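Local coordinates for protein putative pectin lyase (PDB 7CHU) that forms the trimeric tailspike of a deep-sea thermophilic bacteriophage and probably recognises, and perhaps cleaves, polysaccharide on the host surface, at residues N37-V41 with T52-N56; N155-V161 with C186-K192; R335-I339 with V361-C365; R401-Q407 with F414-R419. One frame throughout, in Å; residues are numbered along the deposited sequence.

Contact 1. Residues N37-V41 with T52-N56; sequences NSGSV and TQKHN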
loop_
_atom_site.group_PDB
_atom_site.type_symbol
_atom_site.label_atom_id
_atom_site.label_comp_id
_atom_site.label_asym_id
_atom_site.label_seq_id
_atom_site.Cartn_x
_atom_site.Cartn_y
_atom_site.Cartn_z
ATOM N N ASN A 37 -4.609 35.089 -57.185
ATOM C CA ASN A 37 -4.741 33.687 -57.536
ATOM C C ASN A 37 -3.507 32.860 -57.183
ATOM O O ASN A 37 -3.464 31.675 -57.528
ATOM C CB ASN A 37 -5.049 33.552 -59.030
ATOM C CG ASN A 37 -5.769 32.267 -59.350
ATOM O OD1 ASN A 37 -6.795 31.948 -58.730
ATOM N ND2 ASN A 37 -5.239 31.509 -60.308
ATOM N N SER A 38 -2.512 33.429 -56.508
ATOM C CA SER A 38 -1.353 32.634 -56.128
ATOM C C SER A 38 -1.783 31.490 -55.217
ATOM O O SER A 38 -2.684 31.640 -54.385
ATOM C CB SER A 38 -0.302 33.508 -55.444
ATOM O OG SER A 38 0.161 34.530 -56.316
ATOM N N GLY A 39 -1.153 30.330 -55.402
ATOM C CA GLY A 39 -1.486 29.134 -54.652
ATOM C C GLY A 39 -2.531 28.249 -55.292
ATOM O O GLY A 39 -2.742 27.127 -54.822
ATOM N N SER A 40 -3.178 28.706 -56.360
ATOM C CA SER A 40 -4.162 27.883 -57.045
ATOM C C SER A 40 -3.484 26.700 -57.717
ATOM O O SER A 40 -2.386 26.823 -58.270
ATOM C CB SER A 40 -4.928 28.728 -58.065
ATOM O OG SER A 40 -5.523 29.853 -57.433
ATOM N N VAL A 41 -4.139 25.542 -57.635
ATOM C CA VAL A 41 -3.630 24.282 -58.161
ATOM C C VAL A 41 -4.619 23.804 -59.218
ATOM O O VAL A 41 -5.826 23.721 -58.955
ATOM C CB VAL A 41 -3.443 23.236 -57.047
ATOM C CG1 VAL A 41 -3.189 21.858 -57.619
ATOM C CG2 VAL A 41 -2.291 23.637 -56.130
ATOM N N THR A 52 -8.628 22.774 -58.842
ATOM C CA THR A 52 -9.018 21.764 -57.860
ATOM C C THR A 52 -8.632 22.114 -56.431
ATOM O O THR A 52 -9.358 21.744 -55.499
ATOM C CB THR A 52 -8.401 20.400 -58.207
ATOM O OG1 THR A 52 -6.982 20.436 -57.980
ATOM C CG2 THR A 52 -8.683 20.034 -59.659
ATOM N N GLN A 53 -7.504 22.794 -56.218
ATOM C CA GLN A 53 -7.035 23.058 -54.863
ATOM C C GLN A 53 -6.471 24.468 -54.793
ATOM O O GLN A 53 -6.156 25.084 -55.814
ATOM C CB GLN A 53 -5.987 22.021 -54.414
ATOM C CG GLN A 53 -6.427 20.565 -54.595
ATOM C CD GLN A 53 -5.354 19.555 -54.217
ATOM O OE1 GLN A 53 -4.978 19.454 -53.056
ATOM N NE2 GLN A 53 -4.886 18.783 -55.190
ATOM N N LYS A 54 -6.353 24.984 -53.569
ATOM C CA LYS A 54 -5.883 26.351 -53.387
ATOM C C LYS A 54 -5.293 26.514 -51.997
ATOM O O LYS A 54 -5.918 26.132 -51.006
ATOM C CB LYS A 54 -7.022 27.352 -53.591
ATOM C CG LYS A 54 -6.608 28.664 -54.211
ATOM C CD LYS A 54 -6.971 29.850 -53.328
ATOM C CE LYS A 54 -6.486 31.171 -53.948
ATOM N NZ LYS A 54 -6.525 32.310 -52.977
ATOM N N HIS A 55 -4.099 27.089 -51.930
ATOM C CA HIS A 55 -3.497 27.490 -50.667
ATOM C C HIS A 55 -3.746 28.980 -50.434
ATOM O O HIS A 55 -3.282 29.821 -51.214
ATOM C CB HIS A 55 -2.001 27.186 -50.673
ATOM C CG HIS A 55 -1.275 27.784 -49.515
ATOM N ND1 HIS A 55 -1.089 27.105 -48.330
ATOM C CD2 HIS A 55 -0.716 29.008 -49.345
ATOM C CE1 HIS A 55 -0.427 27.881 -47.485
ATOM N NE2 HIS A 55 -0.192 29.041 -48.076
ATOM N N ASN A 56 -4.461 29.310 -49.354
ATOM C CA ASN A 56 -4.752 30.696 -48.993
ATOM C C ASN A 56 -3.777 31.145 -47.908
ATOM O O ASN A 56 -3.818 30.625 -46.784
ATOM C CB ASN A 56 -6.202 30.855 -48.513
ATOM C CG ASN A 56 -6.558 32.311 -48.110
ATOM O OD1 ASN A 56 -5.688 33.174 -47.932
ATOM N ND2 ASN A 56 -7.856 32.578 -47.988
HETATM O O HOH W 1 -2.053 32.145 -51.367
#

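Contact 2. Residues N155-V161 with C186-K192; sequences NPVFEFV and CIGVSLK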
loop_
_atom_site.group_PDB
_atom_site.type_symbol
_atom_site.label_atom_id
_atom_site.label_comp_id
_atom_site.label_asym_id
_atom_site.label_seq_id
_atom_site.Cartn_x
_atom_site.Cartn_y
_atom_site.Cartn_z
ATOM N N ASN A 155 28.115 18.511 -8.343
ATOM C CA ASN A 155 26.835 19.194 -8.460
ATOM C C ASN A 155 25.742 18.231 -8.903
ATOM O O ASN A 155 26.025 17.175 -9.472
ATOM C CB ASN A 155 26.918 20.344 -9.468
ATOM C CG ASN A 155 27.319 21.667 -8.817
ATOM O OD1 ASN A 155 27.334 21.794 -7.592
ATOM N ND2 ASN A 155 27.651 22.654 -9.642
ATOM N N PRO A 156 24.481 18.586 -8.669
ATOM C CA PRO A 156 23.377 17.764 -9.177
ATOM C C PRO A 156 23.118 18.019 -10.654
ATOM O O PRO A 156 23.482 19.060 -11.197
ATOM C CB PRO A 156 22.183 18.202 -8.324
ATOM C CG PRO A 156 22.535 19.573 -7.827
ATOM C CD PRO A 156 24.029 19.590 -7.684
ATOM N N VAL A 157 22.501 17.023 -11.302
ATOM C CA VAL A 157 22.029 17.204 -12.674
ATOM C C VAL A 157 20.839 18.150 -12.682
ATOM O O VAL A 157 20.822 19.154 -13.406
ATOM C CB VAL A 157 21.669 15.847 -13.311
ATOM C CG1 VAL A 157 21.195 16.045 -14.738
ATOM C CG2 VAL A 157 22.851 14.925 -13.315
ATOM N N PHE A 158 19.841 17.866 -11.841
ATOM C CA PHE A 158 18.697 18.746 -11.628
ATOM C C PHE A 158 18.724 19.206 -10.179
ATOM O O PHE A 158 18.599 18.379 -9.271
ATOM C CB PHE A 158 17.370 18.029 -11.904
ATOM C CG PHE A 158 17.129 17.710 -13.342
ATOM C CD1 PHE A 158 17.174 18.708 -14.311
ATOM C CD2 PHE A 158 16.816 16.413 -13.728
ATOM C CE1 PHE A 158 16.925 18.408 -15.641
ATOM C CE2 PHE A 158 16.565 16.111 -15.052
ATOM C CZ PHE A 158 16.624 17.099 -16.011
ATOM N N GLU A 159 18.803 20.523 -9.971
ATOM C CA GLU A 159 18.709 21.129 -8.649
ATOM C C GLU A 159 17.357 21.829 -8.517
ATOM O O GLU A 159 17.097 22.818 -9.218
ATOM C CB GLU A 159 19.862 22.122 -8.417
ATOM C CG GLU A 159 19.926 22.647 -6.971
ATOM C CD GLU A 159 20.929 23.818 -6.759
ATOM O OE1 GLU A 159 21.111 24.661 -7.665
ATOM O OE2 GLU A 159 21.522 23.911 -5.664
ATOM N N PHE A 160 16.515 21.337 -7.602
ATOM C CA PHE A 160 15.272 21.994 -7.209
ATOM C C PHE A 160 15.543 22.676 -5.875
ATOM O O PHE A 160 15.805 21.999 -4.879
ATOM C CB PHE A 160 14.102 21.005 -7.050
ATOM C CG PHE A 160 13.684 20.280 -8.317
ATOM C CD1 PHE A 160 14.402 19.178 -8.769
ATOM C CD2 PHE A 160 12.548 20.679 -9.028
ATOM C CE1 PHE A 160 14.009 18.501 -9.916
ATOM C CE2 PHE A 160 12.145 20.012 -10.172
ATOM C CZ PHE A 160 12.891 18.926 -10.626
ATOM N N VAL A 161 15.466 24.007 -5.843
ATOM C CA VAL A 161 15.679 24.783 -4.618
ATOM C C VAL A 161 15.032 26.143 -4.862
ATOM O O VAL A 161 15.121 26.650 -5.983
ATOM C CB VAL A 161 17.180 24.912 -4.289
ATOM C CG1 VAL A 161 17.933 25.711 -5.387
ATOM C CG2 VAL A 161 17.421 25.578 -2.933
ATOM N N CYS A 186 28.597 13.241 -9.646
ATOM C CA CYS A 186 27.458 14.151 -9.689
ATOM C C CYS A 186 26.348 13.581 -8.816
ATOM O O CYS A 186 26.299 12.375 -8.568
ATOM C CB CYS A 186 26.957 14.388 -11.122
ATOM S SG CYS A 186 26.260 12.898 -11.907
ATOM N N ILE A 187 25.485 14.463 -8.310
ATOM C CA ILE A 187 24.221 14.078 -7.693
ATOM C C ILE A 187 23.188 13.954 -8.813
ATOM O O ILE A 187 23.193 14.752 -9.748
ATOM C CB ILE A 187 23.792 15.117 -6.637
ATOM C CG1 ILE A 187 24.808 15.151 -5.475
ATOM C CG2 ILE A 187 22.339 14.840 -6.136
ATOM C CD1 ILE A 187 24.722 16.413 -4.626
ATOM N N GLY A 188 22.327 12.946 -8.752
ATOM C CA GLY A 188 21.335 12.828 -9.803
ATOM C C GLY A 188 20.312 13.930 -9.707
ATOM O O GLY A 188 20.140 14.727 -10.634
ATOM N N VAL A 189 19.634 13.999 -8.567
ATOM C CA VAL A 189 18.577 14.974 -8.332
ATOM C C VAL A 189 18.766 15.502 -6.928
ATOM O O VAL A 189 18.950 14.715 -5.989
ATOM C CB VAL A 189 17.167 14.357 -8.474
ATOM C CG1 VAL A 189 16.089 15.367 -8.060
ATOM C CG2 VAL A 189 16.941 13.822 -9.882
ATOM N N SER A 190 18.713 16.818 -6.781
ATOM C CA SER A 190 18.787 17.478 -5.486
ATOM C C SER A 190 17.492 18.217 -5.213
ATOM O O SER A 190 17.047 19.013 -6.049
ATOM C CB SER A 190 19.956 18.462 -5.439
ATOM O OG SER A 190 20.113 18.990 -4.138
ATOM N N LEU A 191 16.928 17.996 -4.021
ATOM C CA LEU A 191 15.684 18.614 -3.573
ATOM C C LEU A 191 15.938 19.341 -2.259
ATOM O O LEU A 191 16.490 18.753 -1.322
ATOM C CB LEU A 191 14.558 17.566 -3.385
ATOM C CG LEU A 191 14.245 16.567 -4.513
ATOM C CD1 LEU A 191 13.037 15.651 -4.145
ATOM C CD2 LEU A 191 13.970 17.278 -5.839
ATOM N N LYS A 192 15.541 20.613 -2.178
ATOM C CA LYS A 192 15.794 21.377 -0.964
ATOM C C LYS A 192 14.693 22.401 -0.764
ATOM O O LYS A 192 14.379 23.145 -1.697
ATOM C CB LYS A 192 17.152 22.095 -1.024
ATOM C CG LYS A 192 17.445 22.961 0.210
ATOM C CD LYS A 192 18.891 23.415 0.226
ATOM C CE LYS A 192 19.177 24.280 1.440
ATOM N NZ LYS A 192 20.650 24.553 1.566
HETATM O O HOH W 2 18.404 21.221 -3.903
#

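Contact 3. Residues R335-I339 with V361-C365; sequences RNKII and VIDGC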
loop_
_atom_site.group_PDB
_atom_site.type_symbol
_atom_site.label_atom_id
_atom_site.label_comp_id
_atom_site.label_asym_id
_atom_site.label_seq_id
_atom_site.Cartn_x
_atom_site.Cartn_y
_atom_site.Cartn_z
ATOM N N ARG A 335 9.878 5.409 17.834
ATOM C CA ARG A 335 8.532 5.169 17.292
ATOM C C ARG A 335 8.559 4.890 15.792
ATOM O O ARG A 335 7.605 5.179 15.074
ATOM C CB ARG A 335 7.584 6.339 17.593
ATOM C CG ARG A 335 7.525 6.776 19.062
ATOM C CD ARG A 335 6.085 7.039 19.530
ATOM N NE ARG A 335 5.348 8.000 18.694
ATOM C CZ ARG A 335 5.451 9.330 18.815
ATOM N NH1 ARG A 335 6.272 9.858 19.714
ATOM N NH2 ARG A 335 4.756 10.145 18.028
ATOM N N ASN A 336 9.647 4.342 15.289
ATOM C CA ASN A 336 9.574 3.859 13.934
ATOM C C ASN A 336 8.802 2.549 13.911
ATOM O O ASN A 336 8.677 1.848 14.932
ATOM C CB ASN A 336 10.972 3.721 13.355
ATOM C CG ASN A 336 11.750 5.027 13.440
ATOM O OD1 ASN A 336 11.442 5.985 12.720
ATOM N ND2 ASN A 336 12.715 5.096 14.356
ATOM N N LYS A 337 8.255 2.235 12.739
ATOM C CA LYS A 337 7.373 1.086 12.560
ATOM C C LYS A 337 7.878 0.233 11.406
ATOM O O LYS A 337 7.950 0.700 10.260
ATOM C CB LYS A 337 5.938 1.554 12.317
ATOM C CG LYS A 337 5.384 2.266 13.548
ATOM C CD LYS A 337 4.125 3.039 13.257
ATOM C CE LYS A 337 3.636 3.787 14.522
ATOM N NZ LYS A 337 4.664 4.732 15.084
ATOM N N ILE A 338 8.235 -1.005 11.721
ATOM C CA ILE A 338 8.728 -2.001 10.779
ATOM C C ILE A 338 7.654 -3.084 10.754
ATOM O O ILE A 338 7.560 -3.913 11.670
ATOM C CB ILE A 338 10.097 -2.570 11.187
ATOM C CG1 ILE A 338 11.061 -1.476 11.721
ATOM C CG2 ILE A 338 10.720 -3.394 10.041
ATOM C CD1 ILE A 338 11.490 -0.520 10.684
ATOM N N ILE A 339 6.787 -3.049 9.748
ATOM C CA ILE A 339 5.557 -3.840 9.752
ATOM C C ILE A 339 5.473 -4.633 8.459
ATOM O O ILE A 339 5.476 -4.045 7.366
ATOM C CB ILE A 339 4.314 -2.945 9.917
ATOM C CG1 ILE A 339 4.263 -2.347 11.331
ATOM C CG2 ILE A 339 3.034 -3.729 9.590
ATOM C CD1 ILE A 339 3.067 -1.448 11.556
ATOM N N VAL A 361 8.471 -0.426 16.812
ATOM C CA VAL A 361 7.675 -1.649 16.717
ATOM C C VAL A 361 8.193 -2.467 15.546
ATOM O O VAL A 361 8.434 -1.923 14.461
ATOM C CB VAL A 361 6.174 -1.354 16.531
ATOM C CG1 VAL A 361 5.385 -2.683 16.596
ATOM C CG2 VAL A 361 5.679 -0.382 17.569
ATOM N N ILE A 362 8.352 -3.765 15.763
ATOM C CA ILE A 362 8.624 -4.737 14.708
ATOM C C ILE A 362 7.438 -5.699 14.727
ATOM O O ILE A 362 7.309 -6.511 15.651
ATOM C CB ILE A 362 9.939 -5.494 14.935
ATOM C CG1 ILE A 362 11.138 -4.529 14.924
ATOM C CG2 ILE A 362 10.059 -6.624 13.926
ATOM C CD1 ILE A 362 12.399 -5.095 15.555
ATOM N N ASP A 363 6.582 -5.643 13.715
ATOM C CA ASP A 363 5.304 -6.336 13.769
ATOM C C ASP A 363 4.987 -7.052 12.457
ATOM O O ASP A 363 5.080 -6.457 11.377
ATOM C CB ASP A 363 4.191 -5.347 14.119
ATOM C CG ASP A 363 2.838 -6.018 14.218
ATOM O OD1 ASP A 363 1.902 -5.596 13.507
ATOM O OD2 ASP A 363 2.710 -6.992 15.000
ATOM N N GLY A 364 4.592 -8.325 12.552
ATOM C CA GLY A 364 4.242 -9.082 11.361
ATOM C C GLY A 364 5.387 -9.328 10.400
ATOM O O GLY A 364 5.148 -9.567 9.211
ATOM N N CYS A 365 6.628 -9.271 10.870
ATOM C CA CYS A 365 7.784 -9.442 9.999
ATOM C C CYS A 365 8.262 -10.881 10.041
ATOM O O CYS A 365 7.914 -11.644 10.942
ATOM C CB CYS A 365 8.944 -8.520 10.411
ATOM S SG CYS A 365 8.590 -6.749 10.280
#

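Contact 4. Residues R401-Q407 with F414-R419; sequences RSYILDQ and FQNVYR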
loop_
_atom_site.group_PDB
_atom_site.type_symbol
_atom_site.label_atom_id
_atom_site.label_comp_id
_atom_site.label_asym_id
_atom_site.label_seq_id
_atom_site.Cartn_x
_atom_site.Cartn_y
_atom_site.Cartn_z
ATOM N N ARG A 401 12.332 -6.501 28.600
ATOM C CA ARG A 401 12.804 -7.855 28.899
ATOM C C ARG A 401 11.660 -8.796 29.288
ATOM O O ARG A 401 11.860 -9.767 30.035
ATOM C CB ARG A 401 13.885 -7.817 29.976
ATOM C CG ARG A 401 15.167 -7.151 29.487
ATOM C CD ARG A 401 16.141 -6.846 30.638
ATOM N NE ARG A 401 15.715 -5.677 31.400
ATOM C CZ ARG A 401 15.254 -5.730 32.646
ATOM N NH1 ARG A 401 15.169 -6.900 33.278
ATOM N NH2 ARG A 401 14.884 -4.609 33.260
ATOM N N SER A 402 10.473 -8.536 28.747
ATOM C CA SER A 402 9.271 -9.340 28.962
ATOM C C SER A 402 8.932 -10.080 27.669
ATOM O O SER A 402 8.732 -9.443 26.628
ATOM C CB SER A 402 8.090 -8.444 29.378
ATOM O OG SER A 402 8.363 -7.724 30.580
ATOM N N TYR A 403 8.894 -11.414 27.716
ATOM C CA TYR A 403 8.862 -12.216 26.494
ATOM C C TYR A 403 7.776 -13.275 26.531
ATOM O O TYR A 403 7.598 -13.968 27.537
ATOM C CB TYR A 403 10.202 -12.931 26.231
ATOM C CG TYR A 403 11.417 -12.051 26.311
ATOM C CD1 TYR A 403 11.585 -10.979 25.445
ATOM C CD2 TYR A 403 12.403 -12.299 27.244
ATOM C CE1 TYR A 403 12.704 -10.176 25.519
ATOM C CE2 TYR A 403 13.507 -11.505 27.329
ATOM C CZ TYR A 403 13.670 -10.454 26.456
ATOM O OH TYR A 403 14.797 -9.667 26.550
ATOM N N ILE A 404 7.068 -13.414 25.414
ATOM C CA ILE A 404 6.282 -14.608 25.103
ATOM C C ILE A 404 7.063 -15.355 24.035
ATOM O O ILE A 404 7.345 -14.803 22.963
ATOM C CB ILE A 404 4.866 -14.260 24.614
ATOM C CG1 ILE A 404 4.111 -13.481 25.700
ATOM C CG2 ILE A 404 4.105 -15.526 24.229
ATOM C CD1 ILE A 404 2.738 -13.093 25.313
ATOM N N LEU A 405 7.404 -16.603 24.303
ATOM C CA LEU A 405 8.351 -17.278 23.436
ATOM C C LEU A 405 8.063 -18.770 23.355
ATOM O O LEU A 405 7.272 -19.341 24.120
ATOM C CB LEU A 405 9.789 -17.028 23.913
ATOM C CG LEU A 405 10.194 -17.802 25.181
ATOM C CD1 LEU A 405 11.688 -18.119 25.130
ATOM C CD2 LEU A 405 9.799 -17.026 26.442
ATOM N N ASP A 406 8.683 -19.371 22.354
ATOM C CA ASP A 406 8.765 -20.817 22.195
ATOM C C ASP A 406 9.960 -21.292 23.018
ATOM O O ASP A 406 11.102 -20.935 22.715
ATOM C CB ASP A 406 8.936 -21.150 20.714
ATOM C CG ASP A 406 9.066 -22.646 20.444
ATOM O OD1 ASP A 406 9.090 -23.461 21.401
ATOM O OD2 ASP A 406 9.141 -23.003 19.252
ATOM N N GLN A 407 9.708 -22.085 24.050
ATOM C CA GLN A 407 10.786 -22.599 24.900
ATOM C C GLN A 407 10.861 -24.107 24.675
ATOM O O GLN A 407 10.204 -24.886 25.362
ATOM C CB GLN A 407 10.565 -22.246 26.371
ATOM C CG GLN A 407 11.870 -22.223 27.212
ATOM C CD GLN A 407 12.531 -23.582 27.320
ATOM O OE1 GLN A 407 12.219 -24.363 28.217
ATOM N NE2 GLN A 407 13.395 -23.897 26.375
ATOM N N PHE A 414 8.210 -15.376 29.981
ATOM C CA PHE A 414 9.480 -15.242 30.681
ATOM C C PHE A 414 9.775 -13.775 30.967
ATOM O O PHE A 414 9.492 -12.895 30.145
ATOM C CB PHE A 414 10.648 -15.815 29.856
ATOM C CG PHE A 414 10.858 -17.304 29.987
ATOM C CD1 PHE A 414 9.986 -18.111 30.711
ATOM C CD2 PHE A 414 11.941 -17.895 29.345
ATOM C CE1 PHE A 414 10.222 -19.487 30.825
ATOM C CE2 PHE A 414 12.188 -19.272 29.436
ATOM C CZ PHE A 414 11.326 -20.070 30.180
ATOM N N GLN A 415 10.401 -13.531 32.116
ATOM C CA GLN A 415 10.845 -12.205 32.518
ATOM C C GLN A 415 12.354 -12.244 32.743
ATOM O O GLN A 415 12.837 -12.976 33.616
ATOM C CB GLN A 415 10.095 -11.756 33.776
ATOM C CG GLN A 415 10.458 -10.356 34.234
ATOM C CD GLN A 415 10.120 -9.290 33.175
ATOM O OE1 GLN A 415 9.101 -9.384 32.489
ATOM N NE2 GLN A 415 10.985 -8.277 33.046
ATOM N N ASN A 416 13.096 -11.493 31.928
ATOM C CA ASN A 416 14.552 -11.357 32.043
ATOM C C ASN A 416 15.285 -12.651 31.701
ATOM O O ASN A 416 16.345 -12.937 32.262
ATOM C CB ASN A 416 14.990 -10.865 33.430
ATOM C CG ASN A 416 16.444 -10.376 33.445
ATOM O OD1 ASN A 416 16.951 -9.860 32.437
ATOM N ND2 ASN A 416 17.131 -10.572 34.577
ATOM N N VAL A 417 14.731 -13.442 30.789
ATOM C CA VAL A 417 15.416 -14.633 30.297
ATOM C C VAL A 417 14.705 -15.072 29.033
ATOM O O VAL A 417 13.486 -14.936 28.918
ATOM C CB VAL A 417 15.437 -15.766 31.352
ATOM C CG1 VAL A 417 13.991 -16.192 31.705
ATOM C CG2 VAL A 417 16.233 -16.975 30.835
ATOM N N TYR A 418 15.470 -15.612 28.089
ATOM C CA TYR A 418 14.880 -16.166 26.879
ATOM C C TYR A 418 15.792 -17.264 26.357
ATOM O O TYR A 418 16.984 -17.281 26.647
ATOM C CB TYR A 418 14.639 -15.080 25.800
ATOM C CG TYR A 418 15.886 -14.404 25.247
ATOM C CD1 TYR A 418 16.448 -13.292 25.883
ATOM C CD2 TYR A 418 16.488 -14.868 24.080
ATOM C CE1 TYR A 418 17.586 -12.651 25.363
ATOM C CE2 TYR A 418 17.617 -14.252 23.559
ATOM C CZ TYR A 418 18.158 -13.149 24.195
ATOM O OH TYR A 418 19.273 -12.556 23.662
ATOM N N ARG A 419 15.220 -18.185 25.580
ATOM C CA ARG A 419 15.998 -19.278 25.011
ATOM C C ARG A 419 16.628 -18.872 23.682
ATOM O O ARG A 419 15.943 -18.368 22.782
ATOM C CB ARG A 419 15.140 -20.523 24.809
ATOM C CG ARG A 419 15.918 -21.626 24.068
ATOM C CD ARG A 419 15.282 -22.963 24.211
ATOM N NE ARG A 419 16.110 -24.033 23.656
ATOM C CZ ARG A 419 15.969 -25.312 23.965
ATOM N NH1 ARG A 419 15.040 -25.685 24.848
ATOM N NH2 ARG A 419 16.765 -26.215 23.400
HETATM O O HOH W 3 10.803 -6.214 30.982
#

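Contact 1. Residues N37-V41 with T52-N56
Val41 O is gripped by two successive amides of the facing strand: Thr52 N at 3.0 Å, and Gln53 N by a weak bond. Two residues opposite one make this a classic beta bulge, set in the hairpin of strands 40-45 and 48-54. In return Val41 N donates to Gln53 O at 2.8 Å. On the side-chain side of this pair, Val41 CB lies 3.9 Å from Gln53 CB. Further along, His55 N donates to Gly39 O at 3.2 Å, and Gly39 passes close to the His55 carbonyl. On the face of Ser40 and Lys54, the lysine chain is bent about its CB-CG bond (chi2 -123°) and passes alongside the serine, Lys54 CG lying 3.6 Å from Ser40 OG; Lys54 NZ makes a weak bond to Glu36 O. Where the strands part, one water donates to both Ser38 O and His55 O, the latter at 2.6 Å. The His55 ring meets His55 of the third subunit edge-to-face, while Gln53 packs on Met30 of the second. Backbone polar groups thus carry most of this pairing, while side chains such as His55 and Gln53 also meet neighbouring subunits.

Contact 2. Residues N155-V161 with C186-K192
Parallel strands stacked from one coil to the next are the defining element of the right-handed beta-helix of pectate lyase-like proteins, and residues 155-161 and 186-192 illustrate how two such coils stay in register even round a corner. On the straight part, Ser190 N donates to Phe158 O at 2.9 Å and Phe160 N to Ser190 O at 2.8 Å, both nearly straight. At the corner, Val157 N gives its main bond to Ile187 O, also 2.8 Å long, whereas the bonds to Gly188 O from Val157 N and Phe158 N are weak; CB of Val157 rests on that same oxygen. The inner face is apolar. Phe160 and Leu191 run alongside each other, their ends in the same direction, with Phe160 CD1 3.5 Å from Leu191 CD2, and Phe160 CE1 approaches Val189 CG1 at 4.2 Å. Ser190 O sits in the plane of the Phe160 ring, at its edge. On the other face the Pro156 ring covers the serine, Pro156 CB lying 3.7 Å from Ser190 CB. With Ser190 OG anti to the backbone N (chi1 -174°), the hydroxyl makes a 2.8 Å hydrogen bond with a water that donates a proton to Phe160 O, tying side chain to neighbouring coil. Glu159 forms a salt bridge with Lys127. Strand 128-130 pairs with 156-160 on one flank; on the other, Leu212 of strand 212-215 packs against Val189 and Leu191, and Tyr213 against Ile187 and Ser190.

Contact 3. Residues R335-I339 with V361-C365
Ile338 leans on the next coil of the beta-helix from its first carbon onward: Ile338 CB lies 3.7 Å from Val361 O and 4.3 Å from Ile362 CG1, CG1 keeps close to the same carbonyl oxygen, and Ile338 CG2 reaches Cys365 SG at 4.0 Å. With CG2 anti to the backbone N, that branch is carried beside its own carbonyl, on the side where the cysteine arrives; CD1, at the tip, leads away from the facing strand, and the side chain packs on Ile329 and Val316 of its own chain. Strands 337-339 and 361-363 are stacked parallel strands, their axes 4.8 Å apart and only 6° from parallel. Three nearly straight backbone bonds join them: Val361 N to Asn336 O, Ile338 N to Val361 O and Asp363 N to Ile338 O. The opposite face, with Lys337, Ile339, Val361 and Asp363, turns to the trimer interface. There Ile339 CG1 lies 4.1 Å from Asp363 CB, and the Asp363 carboxylate comes close to its copies in both other subunits, a cluster of like charges that would probably raise its proton affinity. Lys337 NZ, besides a bond to Arg335 O, forms a salt bridge with Asp342 of the second subunit, which Arg335 also engages. Beyond the turn at Gly364, Cys365 places SG 3.3 Å from Ile338 O, the oxygen that already accepts from Asp363 N.

Contact 4. Residues R401-Q407 with F414-R419
Residues 401-403 and 414-416 pair antiparallel through three backbone bonds, Asn416 N to Arg401 O at 2.8 Å and a reciprocal pair between Tyr403 and Phe414, after which the chain turns at Asn416, where phi is positive, and runs back alongside the first strand, bringing Tyr418 beside Tyr403 and Arg419 beside Gln407. At the non-hydrogen-bonded pair, Ser402 OG donates to Gln415 OE1 at 2.6 Å, in the amide plane and on a lone pair. A bend at chi2 (61°) swings that amide back to the serine, and one water, accepting from Arg401 N and Gln415 NE2 and donating to Ser402 OG, helps, with the serine bond, to fix its rotation. Arg401 runs alongside Asn416 with the guanidinium and amide planes 87° apart, and its NH1 forms a salt bridge with Asp440 of the second subunit. The hairpin of strands 402-407 and 410-415 lies beyond the parallel coils of the beta-helix, in a region where neighbouring strands pair antiparallel. On the face of Tyr403 and Phe414, Tyr418 directs its edge at the Tyr403 ring in an offset T-shaped stack, centroids 5.4 Å apart; both rings also make cation-pi contacts with Arg395. Leu405 splits its two methyls: CD2 touches Phe414 CG at 3.7 Å, while CD1 comes within 3.6 Å of Arg419 N. Further along, Gln407 CG packs against Phe414 CZ, also at 3.7 Å.

In the fold
The four contacts follow one another along an elongated spike, from contact 1 near the amino-terminal end to contact 4, about 94 Å away between centres. All are largely buried, yet what buries them differs. Contact 2 is touched by no other subunit and relies on the apolar interior of its own beta-helix; contact 3, about 32 Å away, centre to centre, uses the same parallel coil-to-coil pairing but has one face on the trimer interface, with charged groups there. Contacts 1 and 4 include antiparallel hairpins and, like contact 3, touch other subunits; backbone bonds and a bulge dominate the first, aromatic and amide side chains the second. Contacts 3 and 4, about 11 Å apart at nearest atoms, bracket the change from parallel to antiparallel pairing.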